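Long-range contacts in glycosyl hydrolase family 2, TIM barrel domain protein (Faecalibacterium prausnitzii A2-165, PDB 6ED2), which probably hydrolyses beta-D-glucuronides, as a family 2 glycosyl hydrolase and beta-glucuronidase of a human gut bacterium: residues S86-G91 / R181-P186; T222-D227 / K262-W267. One frame throughout, in Å; residues are numbered along the deposited sequence.

Contact 1 of 2, residues S86-G91 / R181-P186; sequences SREYCG and RKIAAP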
loop_
_atom_site.group_PDB
_atom_site.type_symbol
_atom_site.label_atom_id
_atom_site.label_comp_id
_atom_site.label_asym_id
_atom_site.label_seq_id
_atom_site.Cartn_x
_atom_site.Cartn_y
_atom_site.Cartn_z
ATOM N N SER A 86 -13.152 -4.161 24.454
ATOM C CA SER A 86 -13.645 -5.510 24.209
ATOM C C SER A 86 -12.583 -6.362 23.533
ATOM O O SER A 86 -12.415 -7.538 23.880
ATOM C CB SER A 86 -14.910 -5.457 23.352
ATOM O OG SER A 86 -15.912 -4.687 23.994
ATOM N N ARG A 87 -11.857 -5.795 22.559
ATOM C CA ARG A 87 -10.801 -6.576 21.916
ATOM C C ARG A 87 -9.783 -7.051 22.942
ATOM O O ARG A 87 -9.343 -8.204 22.899
ATOM C CB ARG A 87 -10.109 -5.776 20.814
ATOM C CG ARG A 87 -9.140 -6.614 19.977
ATOM C CD ARG A 87 -8.107 -5.729 19.249
ATOM N NE ARG A 87 -7.060 -5.273 20.154
ATOM C CZ ARG A 87 -6.328 -4.166 19.991
ATOM N NH1 ARG A 87 -6.512 -3.369 18.945
ATOM N NH2 ARG A 87 -5.392 -3.854 20.885
ATOM N N GLU A 88 -9.426 -6.193 23.894
ATOM C CA GLU A 88 -8.393 -6.514 24.875
ATOM C C GLU A 88 -8.959 -7.071 26.181
ATOM O O GLU A 88 -8.209 -7.216 27.151
ATOM C CB GLU A 88 -7.544 -5.270 25.166
ATOM C CG GLU A 88 -6.647 -4.814 24.005
ATOM C CD GLU A 88 -5.327 -5.598 23.919
ATOM O OE1 GLU A 88 -5.029 -6.392 24.835
ATOM O OE2 GLU A 88 -4.575 -5.425 22.934
ATOM N N TYR A 89 -10.263 -7.365 26.238
ATOM C CA TYR A 89 -10.863 -7.845 27.478
ATOM C C TYR A 89 -10.114 -9.050 28.031
ATOM O O TYR A 89 -9.852 -10.032 27.316
ATOM C CB TYR A 89 -12.328 -8.225 27.271
ATOM C CG TYR A 89 -12.937 -8.727 28.555
ATOM C CD1 TYR A 89 -13.453 -7.829 29.492
ATOM C CD2 TYR A 89 -12.959 -10.086 28.863
ATOM C CE1 TYR A 89 -14.006 -8.272 30.683
ATOM C CE2 TYR A 89 -13.501 -10.543 30.068
ATOM C CZ TYR A 89 -14.023 -9.628 30.968
ATOM O OH TYR A 89 -14.573 -10.062 32.155
ATOM N N CYS A 90 -9.798 -8.990 29.321
ATOM C CA CYS A 90 -9.046 -10.051 29.985
ATOM C C CYS A 90 -9.750 -10.402 31.288
ATOM O O CYS A 90 -9.881 -9.549 32.172
ATOM C CB CYS A 90 -7.597 -9.622 30.239
ATOM S SG CYS A 90 -6.538 -10.971 30.880
ATOM N N GLY A 91 -10.223 -11.630 31.395
ATOM C CA GLY A 91 -10.941 -12.032 32.588
ATOM C C GLY A 91 -11.951 -13.116 32.261
ATOM O O GLY A 91 -11.733 -13.927 31.366
ATOM N N ARG A 181 -9.168 -2.015 34.561
ATOM C CA ARG A 181 -9.345 -3.133 33.641
ATOM C C ARG A 181 -8.105 -4.019 33.649
ATOM O O ARG A 181 -6.970 -3.526 33.634
ATOM C CB ARG A 181 -9.618 -2.632 32.216
ATOM C CG ARG A 181 -10.979 -1.925 32.033
ATOM C CD ARG A 181 -11.216 -1.445 30.592
ATOM N NE ARG A 181 -10.203 -0.504 30.095
ATOM C CZ ARG A 181 -9.397 -0.750 29.060
ATOM N NH1 ARG A 181 -8.513 0.159 28.669
ATOM N NH2 ARG A 181 -9.470 -1.906 28.406
ATOM N N LYS A 182 -8.329 -5.332 33.689
ATOM C CA LYS A 182 -7.251 -6.284 33.470
ATOM C C LYS A 182 -6.856 -6.271 31.999
ATOM O O LYS A 182 -7.696 -6.109 31.115
ATOM C CB LYS A 182 -7.679 -7.701 33.889
ATOM C CG LYS A 182 -7.140 -8.177 35.250
ATOM C CD LYS A 182 -7.868 -9.435 35.762
ATOM C CE LYS A 182 -9.257 -9.108 36.347
ATOM N NZ LYS A 182 -10.175 -10.295 36.530
ATOM N N ILE A 183 -5.565 -6.436 31.744
ATOM C CA ILE A 183 -5.007 -6.533 30.406
ATOM C C ILE A 183 -4.055 -7.720 30.424
ATOM O O ILE A 183 -3.405 -7.979 31.442
ATOM C CB ILE A 183 -4.273 -5.230 29.995
ATOM C CG1 ILE A 183 -3.888 -5.261 28.528
ATOM C CG2 ILE A 183 -3.016 -5.005 30.819
ATOM C CD1 ILE A 183 -5.074 -5.360 27.662
ATOM N N ALA A 184 -4.000 -8.468 29.326
ATOM C CA ALA A 184 -3.079 -9.593 29.252
ATOM C C ALA A 184 -1.704 -9.107 28.817
ATOM O O ALA A 184 -1.584 -8.243 27.941
ATOM C CB ALA A 184 -3.586 -10.664 28.284
ATOM N N ALA A 185 -0.666 -9.662 29.442
ATOM C CA ALA A 185 0.726 -9.321 29.145
ATOM C C ALA A 185 1.462 -10.612 28.822
ATOM O O ALA A 185 2.111 -11.203 29.695
ATOM C CB ALA A 185 1.383 -8.592 30.316
ATOM N N PRO A 186 1.378 -11.081 27.581
ATOM C CA PRO A 186 1.976 -12.377 27.242
ATOM C C PRO A 186 3.490 -12.332 27.309
ATOM O O PRO A 186 4.106 -11.298 27.059
ATOM C CB PRO A 186 1.510 -12.621 25.801
ATOM C CG PRO A 186 0.413 -11.635 25.544
ATOM C CD PRO A 186 0.707 -10.456 26.426
HETATM O O HOH W 1 -5.713 -8.259 27.114
HETATM O O HOH W 2 -2.738 -7.992 25.094
HETATM O O HOH W 3 -10.306 -6.221 30.590
HETATM O O HOH W 4 -11.676 -8.712 34.179
#
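E88 lies against I183 where the turn after helix 84-87 meets strand 182-186, half of an antiparallel hairpin with strand 172-176 in the sugar-binding domain, a jelly-roll-like beta-sandwich in this family. No direct hydrogen bond joins the two segments; ordered water makes the polar links. Followed outward, E88 keeps to one methyl group: CB sits 3.5 Å from I183 CD1, CG and CD stay near the same carbon, and OE1 is modelled 3.0 Å from I183 CD1, unusually short and so doubtful. A bend at chi2 (-82°) keeps the carboxylate beside this methyl. OE1 accepts from two waters. One also donates to E88 O and accepts from A184 N at 2.8 Å, while the other donates to A184 O, so both polar groups of the A184 backbone are bridged to a single carboxylate oxygen. OE2 uses its anti lone pair for R87 NH2, 2.7 Å away and almost in the guanidinium plane; NH2 also pairs with E589. Cutting this side chain back to an alanine is likely to leave R87 with one acid partner fewer, the two waters without their shared acceptor and I183 CD1 less covered. A506 of the second subunit packs on both E88 and I183.

C90 suits a buried place facing the strand because it is small and weakly polar. With SG anti to the backbone N (chi1 -173°), its sulfur rests 3.9 Å from A184 CB. Beside it C90 O packs 3.3 Å from K182 CB, and a further water accepts from C90 N and donates to K182 O at 2.7 Å.

Contact 2 of 2, residues T222-D227 / K262-W267; sequences TGAEID and KNARLW
T222 O accepts the backbone N-H of N263 at 2.7 Å, the one hydrogen bond between the two segments. It is nearly straight (169° at the hydrogen) and lies in the carbonyl plane, with a C=O...N angle of 149°. The bond sits at the end of a three-stranded antiparallel sheet, 210-219, 223-232 and 256-262, in the immunoglobulin-like beta-sandwich domain of family 2 hydrolases. Next to it G223 and K262 form a non-hydrogen-bonded antiparallel pair with CA atoms 4.5 Å apart. Glycine suits this place twice over: its backbone angles would jam a beta carbon against the preceding carbonyl oxygen, and such a carbon would also collide with N263 N. The backbones can therefore close until G223 CA is 3.7 Å from N263 N.

One step further in, two small side chains meet methyl to methyl, A224 CB to A264 CB at 3.7 Å. A264 CB also approaches A224 N, at 3.9 Å. On the exposed side K262 places CG anti to its backbone N (chi1 -165°), bringing CG to 3.7 Å from T222 O, and the rest of the chain runs on extended. N263 takes up left-handed helical backbone angles, a conformation asparagine tolerates well, and this turns the chain out of the strand.

Outside this first shell, backbone bonds of A224 with V261 and of I226 with L259 tie strand 223-232 to strand 256-262, and the A224 side chain touches I297. Past the turn, R265 N bonds to Y275 OH, L266 packs on L219, and W267 NE1 donates to D368 O, at helix 361-370 of the TIM barrel domain.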
loop_
_atom_site.group_PDB
_atom_site.type_symbol
_atom_site.label_atom_id
_atom_site.label_comp_id
_atom_site.label_asym_id
_atom_site.label_seq_id
_atom_site.Cartn_x
_atom_site.Cartn_y
_atom_site.Cartn_z
ATOM N N THR A 222 6.100 -58.238 1.472
ATOM C CA THR A 222 4.865 -58.346 0.707
ATOM C C THR A 222 3.823 -57.298 1.075
ATOM O O THR A 222 2.732 -57.304 0.493
ATOM C CB THR A 222 4.256 -59.732 0.900
ATOM O OG1 THR A 222 4.106 -59.979 2.304
ATOM C CG2 THR A 222 5.163 -60.787 0.293
ATOM N N GLY A 223 4.104 -56.421 2.035
ATOM C CA GLY A 223 3.153 -55.377 2.346
ATOM C C GLY A 223 3.481 -54.677 3.640
ATOM O O GLY A 223 4.582 -54.151 3.807
ATOM N N ALA A 224 2.540 -54.686 4.578
ATOM C CA ALA A 224 2.743 -53.985 5.828
ATOM C C ALA A 224 1.925 -54.655 6.913
ATOM O O ALA A 224 1.003 -55.429 6.640
ATOM C CB ALA A 224 2.365 -52.507 5.705
ATOM N N GLU A 225 2.280 -54.350 8.150
ATOM C CA GLU A 225 1.553 -54.818 9.317
ATOM C C GLU A 225 1.282 -53.644 10.243
ATOM O O GLU A 225 2.136 -52.777 10.427
ATOM C CB GLU A 225 2.335 -55.901 10.072
ATOM C CG GLU A 225 2.808 -57.020 9.175
ATOM C CD GLU A 225 3.328 -58.207 9.948
ATOM O OE1 GLU A 225 3.246 -59.339 9.417
ATOM O OE2 GLU A 225 3.828 -58.003 11.076
ATOM N N ILE A 226 0.087 -53.625 10.817
ATOM C CA ILE A 226 -0.325 -52.610 11.769
ATOM C C ILE A 226 -0.619 -53.323 13.074
ATOM O O ILE A 226 -1.559 -54.125 13.138
ATOM C CB ILE A 226 -1.576 -51.840 11.297
ATOM C CG1 ILE A 226 -1.415 -51.342 9.853
ATOM C CG2 ILE A 226 -1.865 -50.708 12.264
ATOM C CD1 ILE A 226 -2.735 -50.883 9.192
ATOM N N ASP A 227 0.178 -53.043 14.108
ATOM C CA ASP A 227 -0.148 -53.474 15.459
ATOM C C ASP A 227 -1.060 -52.428 16.084
ATOM O O ASP A 227 -0.764 -51.228 16.050
ATOM C CB ASP A 227 1.103 -53.648 16.326
ATOM C CG ASP A 227 2.074 -54.710 15.785
ATOM O OD1 ASP A 227 1.652 -55.633 15.050
ATOM O OD2 ASP A 227 3.277 -54.608 16.107
ATOM N N LYS A 262 -1.592 -56.965 2.718
ATOM C CA LYS A 262 -0.770 -57.392 1.595
ATOM C C LYS A 262 -0.782 -56.339 0.490
ATOM O O LYS A 262 -1.827 -55.769 0.167
ATOM C CB LYS A 262 -1.267 -58.735 1.062
ATOM C CG LYS A 262 -0.281 -59.440 0.154
ATOM C CD LYS A 262 -0.837 -60.779 -0.316
ATOM C CE LYS A 262 -0.287 -61.168 -1.685
ATOM N NZ LYS A 262 -0.971 -62.383 -2.219
ATOM N N ASN A 263 0.394 -56.077 -0.082
ATOM C CA ASN A 263 0.546 -55.045 -1.110
ATOM C C ASN A 263 -0.002 -53.706 -0.623
ATOM O O ASN A 263 -0.669 -52.981 -1.360
ATOM C CB ASN A 263 -0.128 -55.464 -2.418
ATOM C CG ASN A 263 0.396 -56.784 -2.938
ATOM O OD1 ASN A 263 1.604 -56.958 -3.108
ATOM N ND2 ASN A 263 -0.507 -57.723 -3.194
ATOM N N ALA A 264 0.252 -53.408 0.649
ATOM C CA ALA A 264 -0.169 -52.154 1.247
ATOM C C ALA A 264 0.226 -50.975 0.371
ATOM O O ALA A 264 1.359 -50.899 -0.113
ATOM C CB ALA A 264 0.461 -52.008 2.631
ATOM N N ARG A 265 -0.719 -50.063 0.165
ATOM C CA ARG A 265 -0.439 -48.777 -0.468
ATOM C C ARG A 265 -0.005 -47.811 0.626
ATOM O O ARG A 265 -0.790 -47.464 1.518
ATOM C CB ARG A 265 -1.658 -48.263 -1.226
ATOM C CG ARG A 265 -2.246 -49.304 -2.168
ATOM C CD ARG A 265 -3.263 -48.693 -3.101
ATOM N NE ARG A 265 -2.678 -47.619 -3.898
ATOM C CZ ARG A 265 -3.323 -46.977 -4.868
ATOM N NH1 ARG A 265 -4.578 -47.302 -5.161
ATOM N NH2 ARG A 265 -2.715 -46.008 -5.542
ATOM N N LEU A 266 1.250 -47.395 0.566
ATOM C CA LEU A 266 1.848 -46.624 1.638
ATOM C C LEU A 266 1.482 -45.149 1.527
ATOM O O LEU A 266 1.337 -44.596 0.433
ATOM C CB LEU A 266 3.367 -46.788 1.613
ATOM C CG LEU A 266 3.888 -48.206 1.824
ATOM C CD1 LEU A 266 5.414 -48.185 1.979
ATOM C CD2 LEU A 266 3.225 -48.869 3.036
ATOM N N TRP A 267 1.337 -44.523 2.686
ATOM C CA TRP A 267 1.180 -43.083 2.789
ATOM C C TRP A 267 2.537 -42.410 2.613
ATOM O O TRP A 267 3.512 -42.782 3.270
ATOM C CB TRP A 267 0.565 -42.760 4.149
ATOM C CG TRP A 267 0.160 -41.356 4.389
ATOM C CD1 TRP A 267 -1.117 -40.844 4.364
ATOM C CD2 TRP A 267 1.017 -40.278 4.783
ATOM N NE1 TRP A 267 -1.098 -39.503 4.694
ATOM C CE2 TRP A 267 0.201 -39.132 4.950
ATOM C CE3 TRP A 267 2.397 -40.164 4.996
ATOM C CZ2 TRP A 267 0.724 -37.896 5.318
ATOM C CZ3 TRP A 267 2.914 -38.937 5.369
ATOM C CH2 TRP A 267 2.081 -37.817 5.530
#

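In the fold
Contacts 1 and 2 lie on opposite sides of the chain's centre, their own centres about 52 Å apart, and share no strand or sheet. Contact 1, in the sugar-binding domain, is partly buried and borders a second subunit; there the turn that follows a helix leans on a hairpin strand, and van der Waals packing and bridging waters join them. Contact 2, in the immunoglobulin-like domain, is a surface contact that no other chain touches. It joins neighbouring strands of one sheet where one of them turns away, through one direct backbone hydrogen bond and small residues. Water and side-chain packing thus carry the first, close backbone approach the second. Both lie away from the magnesium site of T239 and E241.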